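Long-range contact in putative polyprenyl synthetase (PDB 3NF2), which probably condenses allylic and homoallylic isoprenoid diphosphates into longer prenyl diphosphates with the help of magnesium, as in the FPP/GGPP synthase family: residues Glu180-Ala189 with Glu210-Gln221. Residues are numbered along the deposited sequence; the frame is centred on the assembly and turned at random.
Sequences EGNKTGALLA and EKYGYHLGLAFQ. With SO4 (sulfate ion), chain D.
Tyr214 and Gln221 both set CG anti to the backbone N (chi1 -167° for Tyr214), which lays the ring of Tyr214 against the backbone of Gly181 and Gly185; a bend at chi2 then turns the amide of Gln221 to Thr184. The contact joins two neighbouring, oppositely running helices, 173-198 and 203-230, in the all-helical isoprenoid synthase fold. Evidence for unusually close packing is the 6.7 Å approach of the segment axes, crossing at 145°, with CA of Ala189 3.7 Å from CA of Gly213. Glycines make this possible: a CB on Gly213 or Gly217 would collide with the backbone of Ala189 or Gly185, and one on Gly181 with the Tyr214 hydroxyl. Tyr214 is a knob in a hole formed by Gly181, Gly185, Ala186 and Ala189, its CE2 lying 3.3 Å from Gly181 O. At the base of this knob, Tyr214 CA gives a nearly straight CA-H...O contact to Gly185 O at 3.5 Å. Were Tyr214 an alanine, that hole would probably be left without its knob, and Gly181 without the ring beside it. Leu188 CD1 packs 3.6 Å from Gly217 CA, while helix 57-67 touches the same leucine through Arg58 and Leu61. Lys183 NZ donates to sulfate O4 (2.9 Å) and O1 and also pairs with Asp162; the ion, probably from the crystallisation liquor, may mark a diphosphate pocket. Gln221 NE2 bonds to Asp225 OD1, in a region consistent with the family's second aspartate-rich motif. Thr184 divides its two branches: CG2 meets the edge of the Phe220 ring near its plane, whereas OG1 donates to Gln221 OE1 at 2.7 Å, tilted 27° from the carbonyl plane, so both ends of the amide are held.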
ATOM      1  N   GLU A 180     -10.465  -0.486 -17.745  1.00 39.86           N
ATOM      2  CA  GLU A 180     -11.258   0.654 -17.297  1.00 42.70           C
ATOM      3  C   GLU A 180     -12.214   0.279 -16.178  1.00 39.57           C
ATOM      4  O   GLU A 180     -12.486   1.095 -15.309  1.00 42.86           O
ATOM      5  CB  GLU A 180     -11.975   1.326 -18.477  1.00 41.34           C
ATOM      6  CG  GLU A 180     -10.991   2.153 -19.315  1.00 38.49           C
ATOM      7  CD  GLU A 180     -11.654   2.976 -20.391  1.00 46.72           C
ATOM      8  OE1 GLU A 180     -10.923   3.689 -21.098  1.00 43.22           O
ATOM      9  OE2 GLU A 180     -12.893   2.931 -20.523  1.00 52.92           O
ATOM     10  N   GLY A 181     -12.678  -0.972 -16.195  1.00 42.31           N
ATOM     11  CA  GLY A 181     -13.487  -1.529 -15.122  1.00 40.08           C
ATOM     12  C   GLY A 181     -12.691  -1.633 -13.841  1.00 42.38           C
ATOM     13  O   GLY A 181     -13.205  -1.364 -12.763  1.00 46.20           O
ATOM     14  N   ASN A 182     -11.455  -2.064 -13.947  1.00 43.27           N
ATOM     15  CA  ASN A 182     -10.589  -2.089 -12.802  1.00 41.74           C
ATOM     16  C   ASN A 182     -10.245  -0.707 -12.288  1.00 40.83           C
ATOM     17  O   ASN A 182     -10.306  -0.448 -11.126  1.00 45.17           O
ATOM     18  CB  ASN A 182      -9.314  -2.845 -13.126  1.00 37.95           C
ATOM     19  CG  ASN A 182      -9.479  -4.328 -13.065  1.00 38.62           C
ATOM     20  OD1 ASN A 182     -10.258  -4.848 -12.299  1.00 37.81           O
ATOM     21  ND2 ASN A 182      -8.739  -5.012 -13.868  1.00 35.05           N
ATOM     22  N   LYS A 183      -9.887   0.171 -13.194  1.00 37.68           N
ATOM     23  CA  LYS A 183      -9.478   1.515 -12.872  1.00 39.95           C
ATOM     24  C   LYS A 183     -10.545   2.422 -12.337  1.00 42.96           C
ATOM     25  O   LYS A 183     -10.305   3.216 -11.476  1.00 46.96           O
ATOM     26  CB  LYS A 183      -8.835   2.186 -14.069  1.00 37.71           C
ATOM     27  CG  LYS A 183      -7.413   1.840 -14.324  1.00 45.45           C
ATOM     28  CD  LYS A 183      -6.814   2.814 -15.288  1.00 52.84           C
ATOM     29  CE  LYS A 183      -5.549   2.308 -15.933  1.00 60.04           C
ATOM     30  NZ  LYS A 183      -5.071   3.173 -17.039  1.00 58.75           N
ATOM     31  N   THR A 184     -11.725   2.347 -12.897  1.00 40.62           N
ATOM     32  CA  THR A 184     -12.729   3.281 -12.503  1.00 39.19           C
ATOM     33  C   THR A 184     -13.919   2.612 -11.936  1.00 39.70           C
ATOM     34  O   THR A 184     -14.441   3.031 -10.965  1.00 39.99           O
ATOM     35  CB  THR A 184     -13.123   4.153 -13.655  1.00 40.09           C
ATOM     36  OG1 THR A 184     -11.980   4.872 -14.067  1.00 42.56           O
ATOM     37  CG2 THR A 184     -14.137   5.123 -13.240  1.00 35.38           C
ATOM     38  N   GLY A 185     -14.322   1.538 -12.560  1.00 40.06           N
ATOM     39  CA  GLY A 185     -15.498   0.835 -12.142  1.00 42.49           C
ATOM     40  C   GLY A 185     -15.498   0.226 -10.769  1.00 42.56           C
ATOM     41  O   GLY A 185     -16.462   0.317 -10.078  1.00 46.65           O
ATOM     42  N   ALA A 186     -14.405  -0.381 -10.384  1.00 36.91           N
ATOM     43  CA  ALA A 186     -14.311  -1.089  -9.144  1.00 35.88           C
ATOM     44  C   ALA A 186     -14.494  -0.229  -7.931  1.00 41.94           C
ATOM     45  O   ALA A 186     -15.053  -0.652  -6.978  1.00 38.33           O
ATOM     46  CB  ALA A 186     -13.032  -1.810  -9.071  1.00 39.33           C
ATOM     47  N   LEU A 187     -13.972   0.971  -7.973  1.00 36.37           N
ATOM     48  CA  LEU A 187     -14.057   1.886  -6.846  1.00 40.97           C
ATOM     49  C   LEU A 187     -15.420   2.585  -6.747  1.00 44.64           C
ATOM     50  O   LEU A 187     -15.871   2.939  -5.650  1.00 45.67           O
ATOM     51  CB  LEU A 187     -12.931   2.925  -6.904  1.00 38.46           C
ATOM     52  CG  LEU A 187     -12.808   3.788  -5.647  1.00 37.32           C
ATOM     53  CD1 LEU A 187     -12.476   2.925  -4.426  1.00 36.31           C
ATOM     54  CD2 LEU A 187     -11.789   4.884  -5.833  1.00 33.26           C
ATOM     55  N   LEU A 188     -16.067   2.799  -7.889  1.00 47.13           N
ATOM     56  CA  LEU A 188     -17.429   3.340  -7.895  1.00 46.67           C
ATOM     57  C   LEU A 188     -18.425   2.287  -7.433  1.00 42.44           C
ATOM     58  O   LEU A 188     -19.397   2.608  -6.763  1.00 44.89           O
ATOM     59  CB  LEU A 188     -17.794   3.920  -9.260  1.00 45.41           C
ATOM     60  CG  LEU A 188     -17.235   5.338  -9.442  1.00 55.47           C
ATOM     61  CD1 LEU A 188     -17.087   5.739 -10.905  1.00 55.85           C
ATOM     62  CD2 LEU A 188     -18.081   6.356  -8.714  1.00 64.22           C
ATOM     63  N   ALA A 189     -18.130   1.028  -7.747  1.00 44.48           N
ATOM     64  CA  ALA A 189     -18.904  -0.114  -7.274  1.00 44.19           C
ATOM     65  C   ALA A 189     -18.844  -0.183  -5.761  1.00 48.53           C
ATOM     66  O   ALA A 189     -19.864  -0.392  -5.101  1.00 48.40           O
ATOM     67  CB  ALA A 189     -18.358  -1.394  -7.867  1.00 41.18           C
ATOM     68  N   GLU A 210     -23.207  -2.881  -6.070  1.00 54.04           N
ATOM     69  CA  GLU A 210     -21.894  -2.988  -6.680  1.00 55.89           C
ATOM     70  C   GLU A 210     -22.011  -3.045  -8.209  1.00 55.73           C
ATOM     71  O   GLU A 210     -21.288  -2.343  -8.923  1.00 54.77           O
ATOM     72  CB  GLU A 210     -21.218  -4.243  -6.130  1.00 58.72           C
ATOM     73  CG  GLU A 210     -19.736  -4.360  -6.330  1.00 70.14           C
ATOM     74  CD  GLU A 210     -19.144  -5.485  -5.505  1.00 81.12           C
ATOM     75  OE1 GLU A 210     -18.894  -6.573  -6.069  1.00 78.49           O
ATOM     76  OE2 GLU A 210     -18.946  -5.281  -4.285  1.00 89.35           O
ATOM     77  N   LYS A 211     -22.948  -3.856  -8.706  1.00 56.74           N
ATOM     78  CA  LYS A 211     -23.215  -3.953 -10.147  1.00 54.61           C
ATOM     79  C   LYS A 211     -23.684  -2.617 -10.739  1.00 55.13           C
ATOM     80  O   LYS A 211     -23.271  -2.235 -11.834  1.00 53.82           O
ATOM     81  CB  LYS A 211     -24.205  -5.080 -10.441  1.00 57.36           C
ATOM     82  CG  LYS A 211     -23.566  -6.471 -10.346  1.00 72.05           C
ATOM     83  CD  LYS A 211     -24.589  -7.594 -10.141  1.00 77.60           C
ATOM     84  CE  LYS A 211     -23.892  -8.954 -10.037  1.00 75.25           C
ATOM     85  NZ  LYS A 211     -24.729 -10.000  -9.374  1.00 72.32           N
ATOM     86  N   TYR A 212     -24.511  -1.896  -9.992  1.00 48.75           N
ATOM     87  CA  TYR A 212     -24.888  -0.546 -10.367  1.00 47.47           C
ATOM     88  C   TYR A 212     -23.658   0.359 -10.476  1.00 50.22           C
ATOM     89  O   TYR A 212     -23.504   1.097 -11.454  1.00 48.33           O
ATOM     90  CB  TYR A 212     -25.898   0.023  -9.358  1.00 45.27           C
ATOM     91  CG  TYR A 212     -25.934   1.531  -9.313  1.00 44.41           C
ATOM     92  CD1 TYR A 212     -25.190   2.237  -8.367  1.00 38.65           C
ATOM     93  CD2 TYR A 212     -26.700   2.255 -10.219  1.00 42.37           C
ATOM     94  CE1 TYR A 212     -25.194   3.630  -8.345  1.00 41.91           C
ATOM     95  CE2 TYR A 212     -26.726   3.655 -10.195  1.00 40.29           C
ATOM     96  CZ  TYR A 212     -25.974   4.336  -9.250  1.00 43.82           C
ATOM     97  OH  TYR A 212     -25.992   5.725  -9.214  1.00 40.06           O
ATOM     98  N   GLY A 213     -22.784   0.295  -9.469  1.00 46.92           N
ATOM     99  CA  GLY A 213     -21.681   1.239  -9.362  1.00 43.85           C
ATOM    100  C   GLY A 213     -20.608   0.984 -10.391  1.00 42.01           C
ATOM    101  O   GLY A 213     -20.076   1.924 -10.980  1.00 45.79           O
ATOM    102  N   TYR A 214     -20.299  -0.295 -10.590  1.00 39.32           N
ATOM    103  CA  TYR A 214     -19.363  -0.760 -11.612  1.00 46.48           C
ATOM    104  C   TYR A 214     -19.751  -0.290 -13.003  1.00 46.24           C
ATOM    105  O   TYR A 214     -18.936   0.307 -13.708  1.00 51.26           O
ATOM    106  CB  TYR A 214     -19.262  -2.284 -11.589  1.00 45.86           C
ATOM    107  CG  TYR A 214     -18.103  -2.847 -12.379  1.00 56.52           C
ATOM    108  CD1 TYR A 214     -18.282  -3.307 -13.687  1.00 64.77           C
ATOM    109  CD2 TYR A 214     -16.831  -2.936 -11.818  1.00 59.23           C
ATOM    110  CE1 TYR A 214     -17.220  -3.827 -14.418  1.00 63.86           C
ATOM    111  CE2 TYR A 214     -15.759  -3.455 -12.543  1.00 60.27           C
ATOM    112  CZ  TYR A 214     -15.962  -3.900 -13.840  1.00 62.33           C
ATOM    113  OH  TYR A 214     -14.913  -4.422 -14.558  1.00 69.76           O
ATOM    114  N   HIS A 215     -20.999  -0.541 -13.386  1.00 46.33           N
ATOM    115  CA  HIS A 215     -21.479  -0.157 -14.711  1.00 44.76           C
ATOM    116  C   HIS A 215     -21.653   1.345 -14.858  1.00 42.68           C
ATOM    117  O   HIS A 215     -21.444   1.893 -15.944  1.00 50.00           O
ATOM    118  CB  HIS A 215     -22.727  -0.949 -15.099  1.00 44.83           C
ATOM    119  CG  HIS A 215     -22.439  -2.390 -15.379  1.00 40.62           C
ATOM    120  ND1 HIS A 215     -21.885  -2.818 -16.568  1.00 39.50           N
ATOM    121  CD2 HIS A 215     -22.586  -3.496 -14.613  1.00 41.94           C
ATOM    122  CE1 HIS A 215     -21.717  -4.130 -16.526  1.00 48.01           C
ATOM    123  NE2 HIS A 215     -22.140  -4.568 -15.353  1.00 40.00           N
ATOM    124  N   LEU A 216     -21.966   2.013 -13.755  1.00 42.38           N
ATOM    125  CA  LEU A 216     -21.911   3.474 -13.705  1.00 41.08           C
ATOM    126  C   LEU A 216     -20.478   3.983 -13.924  1.00 44.49           C
ATOM    127  O   LEU A 216     -20.268   5.018 -14.570  1.00 42.95           O
ATOM    128  CB  LEU A 216     -22.451   3.983 -12.368  1.00 39.46           C
ATOM    129  CG  LEU A 216     -22.343   5.478 -12.052  1.00 52.94           C
ATOM    130  CD1 LEU A 216     -23.165   6.252 -13.048  1.00 62.43           C
ATOM    131  CD2 LEU A 216     -22.779   5.802 -10.635  1.00 56.12           C
ATOM    132  N   GLY A 217     -19.506   3.244 -13.380  1.00 43.59           N
ATOM    133  CA  GLY A 217     -18.093   3.563 -13.526  1.00 38.84           C
ATOM    134  C   GLY A 217     -17.614   3.486 -14.958  1.00 38.83           C
ATOM    135  O   GLY A 217     -16.889   4.373 -15.433  1.00 41.53           O
ATOM    136  N   LEU A 218     -18.039   2.435 -15.651  1.00 37.54           N
ATOM    137  CA  LEU A 218     -17.731   2.264 -17.070  1.00 41.61           C
ATOM    138  C   LEU A 218     -18.363   3.349 -17.931  1.00 46.54           C
ATOM    139  O   LEU A 218     -17.735   3.836 -18.882  1.00 48.36           O
ATOM    140  CB  LEU A 218     -18.162   0.879 -17.552  1.00 40.18           C
ATOM    141  CG  LEU A 218     -17.362  -0.322 -17.029  1.00 47.68           C
ATOM    142  CD1 LEU A 218     -18.081  -1.612 -17.359  1.00 40.66           C
ATOM    143  CD2 LEU A 218     -15.957  -0.352 -17.631  1.00 50.97           C
ATOM    144  N   ALA A 219     -19.590   3.747 -17.586  1.00 47.04           N
ATOM    145  CA  ALA A 219     -20.279   4.806 -18.323  1.00 48.71           C
ATOM    146  C   ALA A 219     -19.548   6.122 -18.111  1.00 48.82           C
ATOM    147  O   ALA A 219     -19.399   6.927 -19.035  1.00 49.64           O
ATOM    148  CB  ALA A 219     -21.732   4.916 -17.880  1.00 50.74           C
ATOM    149  N   PHE A 220     -19.072   6.310 -16.882  1.00 50.38           N
ATOM    150  CA  PHE A 220     -18.324   7.499 -16.489  1.00 49.09           C
ATOM    151  C   PHE A 220     -16.990   7.580 -17.225  1.00 42.82           C
ATOM    152  O   PHE A 220     -16.624   8.641 -17.742  1.00 44.24           O
ATOM    153  CB  PHE A 220     -18.136   7.516 -14.958  1.00 48.95           C
ATOM    154  CG  PHE A 220     -17.274   8.633 -14.457  1.00 55.99           C
ATOM    155  CD1 PHE A 220     -17.769   9.931 -14.373  1.00 68.07           C
ATOM    156  CD2 PHE A 220     -15.964   8.382 -14.048  1.00 66.49           C
ATOM    157  CE1 PHE A 220     -16.967  10.969 -13.901  1.00 69.44           C
ATOM    158  CE2 PHE A 220     -15.154   9.409 -13.575  1.00 72.45           C
ATOM    159  CZ  PHE A 220     -15.656  10.704 -13.507  1.00 73.08           C
ATOM    160  N   GLN A 221     -16.275   6.458 -17.282  1.00 41.65           N
ATOM    161  CA  GLN A 221     -14.977   6.430 -17.949  1.00 42.68           C
ATOM    162  C   GLN A 221     -15.077   6.579 -19.470  1.00 44.56           C
ATOM    163  O   GLN A 221     -14.222   7.229 -20.089  1.00 43.13           O
ATOM    164  CB  GLN A 221     -14.162   5.188 -17.571  1.00 42.66           C
ATOM    165  CG  GLN A 221     -12.669   5.319 -17.952  1.00 30.63           C
ATOM    166  CD  GLN A 221     -12.009   6.499 -17.306  1.00 33.02           C
ATOM    167  OE1 GLN A 221     -12.064   6.659 -16.083  1.00 41.20           O
ATOM    168  NE2 GLN A 221     -11.385   7.355 -18.118  1.00 39.82           N
TER
HETATM  169  S   SO4 D   3      -4.067   6.487 -16.503  1.00125.62           S
HETATM  170  O1  SO4 D   3      -3.884   5.418 -15.524  1.00123.56           O
HETATM  171  O2  SO4 D   3      -4.760   7.611 -15.877  1.00123.11           O
HETATM  172  O3  SO4 D   3      -2.760   6.928 -16.990  1.00126.88           O
HETATM  173  O4  SO4 D   3      -4.858   5.991 -17.625  1.00124.85           O